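Local coordinates for tRNA (guanosine(18)-2'-O)-methyltransferase (Aquifex aeolicus, PDB 1ZJR), which catalyses the S-adenosylmethionine-dependent 2'-O-methylation of guanosine 18 in a subset of tRNA species, at residues 93-103 against 115-126. Residues are numbered along the deposited sequence; the frame is centred on the assembly and turned at random.
Sequences FKNRGFQIVAT and VDYTKPTVLVVG. With GOL (glycerol), chain C.
V101 and V124 illustrate how neighbouring parallel strands of an alpha/beta sheet are laced together: the amide of V124 meets V101 O at 2.8 Å in an almost straight bond (177°). Around it, Q99, V101 and T103 give their amides to P120, V122 and V124, while V122 N returns to Q99 O, the alternation expected of parallel strands. The face carrying I100, V122 and V124, where F93 of helix 86-95 rests, is packed tightly. CG2 of V122, set beside its own backbone N, presses on the F93 ring in a CH-pi contact, 3.7 Å from F93 CG. The F98 ring is filled on both faces, by F93 CD2 over its centre and, opposite, by P120 CB, 3.9 Å from the F98 centroid and 14° off the normal. On the other face, V101 CG2 lies 3.7 Å from T121 CG2 and meets V115 CG1 tip to tip. Q99 places CG between its backbone N and carbonyl carbon (chi1 66°), and the extended chain then crosses K119 at about a right angle, with Q99 CD 3.5 Å from K119 CD. Shortening Q99 to an alanine would strip the cover from the K119 methylenes and is likely to leave the lysine chain freer to turn. The ends are looser and wetter: a water bridges G97 O (2.6 Å) and P120 O (2.8 Å), and at the far end O1 of a glycerol, probably from the crystallisation liquor, bonds T103 OG1 at 2.7 Å and also accepts from G126 N, T103 being one of the residues predicted to bind S-adenosylmethionine. In this knotted SPOUT domain, strand 99-103 runs between strands 121-126 and 142-145; strand 26-31 flanks 121-126 beyond, and helix 157-174 meets T103, Y117 and V125.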
loop_
_atom_site.group_PDB
_atom_site.type_symbol
_atom_site.label_atom_id
_atom_site.label_comp_id
_atom_site.label_asym_id
_atom_site.label_seq_id
_atom_site.Cartn_x
_atom_site.Cartn_y
_atom_site.Cartn_z
ATOM N N PHE A 93 14.205 1.324 1.858
ATOM C CA PHE A 93 13.601 1.730 0.596
ATOM C C PHE A 93 14.165 3.067 0.148
ATOM O O PHE A 93 14.436 3.272 -1.034
ATOM C CB PHE A 93 12.076 1.853 0.721
ATOM C CG PHE A 93 11.351 0.540 0.685
ATOM C CD1 PHE A 93 10.838 -0.021 1.853
ATOM C CD2 PHE A 93 11.172 -0.135 -0.520
ATOM C CE1 PHE A 93 10.154 -1.239 1.822
ATOM C CE2 PHE A 93 10.491 -1.354 -0.565
ATOM C CZ PHE A 93 9.981 -1.906 0.608
ATOM N N LYS A 94 14.335 3.983 1.095
ATOM C CA LYS A 94 14.852 5.304 0.773
ATOM C C LYS A 94 16.232 5.194 0.127
ATOM O O LYS A 94 16.484 5.794 -0.918
ATOM C CB LYS A 94 14.920 6.163 2.038
ATOM C CG LYS A 94 15.069 7.652 1.774
ATOM C CD LYS A 94 14.944 8.446 3.066
ATOM C CE LYS A 94 14.998 9.939 2.803
ATOM N NZ LYS A 94 14.950 10.720 4.065
ATOM N N ASN A 95 17.115 4.414 0.741
ATOM C CA ASN A 95 18.458 4.234 0.201
ATOM C C ASN A 95 18.428 3.543 -1.159
ATOM O O ASN A 95 19.404 3.595 -1.907
ATOM C CB ASN A 95 19.323 3.430 1.175
ATOM C CG ASN A 95 19.519 4.140 2.500
ATOM O OD1 ASN A 95 19.713 5.356 2.539
ATOM N ND2 ASN A 95 19.482 3.384 3.590
ATOM N N ARG A 96 17.304 2.899 -1.474
ATOM C CA ARG A 96 17.140 2.216 -2.756
ATOM C C ARG A 96 16.538 3.138 -3.812
ATOM O O ARG A 96 16.235 2.702 -4.922
ATOM C CB ARG A 96 16.244 0.983 -2.609
ATOM C CG ARG A 96 16.920 -0.247 -2.036
ATOM C CD ARG A 96 15.925 -1.398 -1.959
ATOM N NE ARG A 96 15.337 -1.691 -3.265
ATOM C CZ ARG A 96 14.240 -2.420 -3.450
ATOM N NH1 ARG A 96 13.602 -2.937 -2.409
ATOM N NH2 ARG A 96 13.779 -2.631 -4.677
ATOM N N GLY A 97 16.350 4.406 -3.463
ATOM C CA GLY A 97 15.800 5.355 -4.416
ATOM C C GLY A 97 14.308 5.626 -4.314
ATOM O O GLY A 97 13.744 6.325 -5.156
ATOM N N PHE A 98 13.658 5.075 -3.295
ATOM C CA PHE A 98 12.222 5.294 -3.118
ATOM C C PHE A 98 11.964 6.573 -2.331
ATOM O O PHE A 98 12.631 6.833 -1.335
ATOM C CB PHE A 98 11.593 4.126 -2.354
ATOM C CG PHE A 98 11.407 2.881 -3.172
ATOM C CD1 PHE A 98 10.128 2.466 -3.546
ATOM C CD2 PHE A 98 12.497 2.101 -3.537
ATOM C CE1 PHE A 98 9.938 1.288 -4.271
ATOM C CE2 PHE A 98 12.322 0.921 -4.263
ATOM C CZ PHE A 98 11.040 0.513 -4.629
ATOM N N GLN A 99 11.005 7.378 -2.780
ATOM C CA GLN A 99 10.667 8.589 -2.041
ATOM C C GLN A 99 9.670 8.147 -0.975
ATOM O O GLN A 99 8.760 7.359 -1.254
ATOM C CB GLN A 99 10.022 9.648 -2.943
ATOM C CG GLN A 99 8.659 9.279 -3.510
ATOM C CD GLN A 99 7.975 10.447 -4.217
ATOM O OE1 GLN A 99 6.981 10.265 -4.919
ATOM N NE2 GLN A 99 8.502 11.649 -4.028
ATOM N N ILE A 100 9.857 8.633 0.245
ATOM C CA ILE A 100 8.969 8.289 1.346
ATOM C C ILE A 100 7.946 9.410 1.509
ATOM O O ILE A 100 8.296 10.539 1.858
ATOM C CB ILE A 100 9.759 8.116 2.660
ATOM C CG1 ILE A 100 10.952 7.183 2.423
ATOM C CG2 ILE A 100 8.842 7.564 3.748
ATOM C CD1 ILE A 100 10.581 5.800 1.907
ATOM N N VAL A 101 6.686 9.081 1.245
ATOM C CA VAL A 101 5.575 10.027 1.320
ATOM C C VAL A 101 4.711 9.669 2.530
ATOM O O VAL A 101 4.103 8.599 2.575
ATOM C CB VAL A 101 4.731 9.948 0.025
ATOM C CG1 VAL A 101 3.577 10.948 0.064
ATOM C CG2 VAL A 101 5.632 10.219 -1.186
ATOM N N ALA A 102 4.650 10.568 3.506
ATOM C CA ALA A 102 3.889 10.289 4.716
ATOM C C ALA A 102 2.776 11.273 5.032
ATOM O O ALA A 102 2.937 12.482 4.889
ATOM C CB ALA A 102 4.838 10.202 5.901
ATOM N N THR A 103 1.640 10.744 5.472
ATOM C CA THR A 103 0.511 11.586 5.848
ATOM C C THR A 103 0.878 12.179 7.202
ATOM O O THR A 103 1.063 11.450 8.178
ATOM C CB THR A 103 -0.775 10.766 6.014
ATOM O OG1 THR A 103 -0.540 9.718 6.965
ATOM C CG2 THR A 103 -1.197 10.163 4.678
ATOM N N VAL A 115 2.488 15.715 -5.004
ATOM C CA VAL A 115 3.503 14.675 -5.073
ATOM C C VAL A 115 3.444 13.934 -6.407
ATOM O O VAL A 115 2.372 13.778 -6.997
ATOM C CB VAL A 115 3.314 13.655 -3.922
ATOM C CG1 VAL A 115 4.209 12.440 -4.131
ATOM C CG2 VAL A 115 3.635 14.315 -2.595
ATOM N N ASP A 116 4.604 13.492 -6.884
ATOM C CA ASP A 116 4.685 12.731 -8.130
ATOM C C ASP A 116 4.729 11.254 -7.729
ATOM O O ASP A 116 5.779 10.744 -7.344
ATOM C CB ASP A 116 5.958 13.108 -8.900
ATOM C CG ASP A 116 6.140 12.298 -10.167
ATOM O OD1 ASP A 116 5.340 11.367 -10.413
ATOM O OD2 ASP A 116 7.094 12.589 -10.923
ATOM N N TYR A 117 3.586 10.576 -7.819
ATOM C CA TYR A 117 3.504 9.169 -7.433
ATOM C C TYR A 117 3.954 8.187 -8.513
ATOM O O TYR A 117 3.910 6.979 -8.295
ATOM C CB TYR A 117 2.069 8.818 -7.000
ATOM C CG TYR A 117 1.566 9.630 -5.819
ATOM C CD1 TYR A 117 0.903 10.843 -6.011
ATOM C CD2 TYR A 117 1.795 9.207 -4.510
ATOM C CE1 TYR A 117 0.484 11.617 -4.926
ATOM C CE2 TYR A 117 1.380 9.972 -3.416
ATOM C CZ TYR A 117 0.729 11.174 -3.634
ATOM O OH TYR A 117 0.339 11.936 -2.563
ATOM N N THR A 118 4.393 8.691 -9.665
ATOM C CA THR A 118 4.827 7.806 -10.751
ATOM C C THR A 118 6.244 7.267 -10.576
ATOM O O THR A 118 6.644 6.328 -11.263
ATOM C CB THR A 118 4.737 8.506 -12.132
ATOM O OG1 THR A 118 5.720 9.546 -12.214
ATOM C CG2 THR A 118 3.345 9.096 -12.332
ATOM N N LYS A 119 7.008 7.864 -9.668
ATOM C CA LYS A 119 8.371 7.405 -9.402
ATOM C C LYS A 119 8.302 6.402 -8.248
ATOM O O LYS A 119 7.285 6.323 -7.564
ATOM C CB LYS A 119 9.257 8.583 -8.987
ATOM C CG LYS A 119 8.735 9.323 -7.767
ATOM C CD LYS A 119 9.711 10.370 -7.250
ATOM C CE LYS A 119 9.884 11.519 -8.221
ATOM N NZ LYS A 119 10.705 12.603 -7.607
ATOM N N PRO A 120 9.374 5.614 -8.028
ATOM C CA PRO A 120 9.362 4.642 -6.924
ATOM C C PRO A 120 8.930 5.364 -5.654
ATOM O O PRO A 120 9.585 6.320 -5.210
ATOM C CB PRO A 120 10.812 4.171 -6.869
ATOM C CG PRO A 120 11.201 4.187 -8.328
ATOM C CD PRO A 120 10.627 5.516 -8.800
ATOM N N THR A 121 7.834 4.896 -5.068
ATOM C CA THR A 121 7.267 5.531 -3.887
ATOM C C THR A 121 6.751 4.587 -2.808
ATOM O O THR A 121 6.173 3.545 -3.103
ATOM C CB THR A 121 6.058 6.410 -4.288
ATOM O OG1 THR A 121 6.476 7.400 -5.231
ATOM C CG2 THR A 121 5.438 7.091 -3.058
ATOM N N VAL A 122 6.959 4.972 -1.556
ATOM C CA VAL A 122 6.423 4.212 -0.435
ATOM C C VAL A 122 5.454 5.189 0.232
ATOM O O VAL A 122 5.879 6.216 0.754
ATOM C CB VAL A 122 7.497 3.814 0.616
ATOM C CG1 VAL A 122 6.807 3.169 1.816
ATOM C CG2 VAL A 122 8.502 2.826 0.021
ATOM N N LEU A 123 4.158 4.892 0.176
ATOM C CA LEU A 123 3.153 5.742 0.809
ATOM C C LEU A 123 2.935 5.238 2.233
ATOM O O LEU A 123 2.549 4.086 2.428
ATOM C CB LEU A 123 1.820 5.668 0.049
ATOM C CG LEU A 123 0.642 6.327 0.784
ATOM C CD1 LEU A 123 0.889 7.827 0.893
ATOM C CD2 LEU A 123 -0.662 6.047 0.047
ATOM N N VAL A 124 3.177 6.092 3.224
ATOM C CA VAL A 124 2.990 5.693 4.616
ATOM C C VAL A 124 1.750 6.364 5.192
ATOM O O VAL A 124 1.633 7.591 5.168
ATOM C CB VAL A 124 4.207 6.086 5.495
ATOM C CG1 VAL A 124 4.100 5.414 6.863
ATOM C CG2 VAL A 124 5.507 5.688 4.804
ATOM N N VAL A 125 0.828 5.550 5.706
ATOM C CA VAL A 125 -0.410 6.050 6.299
ATOM C C VAL A 125 -0.488 5.478 7.708
ATOM O O VAL A 125 0.252 4.556 8.042
ATOM C CB VAL A 125 -1.657 5.580 5.505
ATOM C CG1 VAL A 125 -1.601 6.098 4.072
ATOM C CG2 VAL A 125 -1.730 4.060 5.513
ATOM N N GLY A 126 -1.373 6.008 8.542
ATOM C CA GLY A 126 -1.450 5.457 9.884
ATOM C C GLY A 126 -2.475 6.098 10.787
ATOM O O GLY A 126 -3.152 7.044 10.393
HETATM C C1 GOL C . -4.029 8.863 6.879
HETATM O O1 GOL C . -2.825 8.249 7.335
HETATM C C2 GOL C . -4.698 9.544 8.115
HETATM O O2 GOL C . -4.997 8.530 9.105
HETATM C C3 GOL C . -6.015 10.231 7.688
HETATM O O3 GOL C . -6.646 10.915 8.774
HETATM O O HOH W 1 11.807 7.725 -6.293
#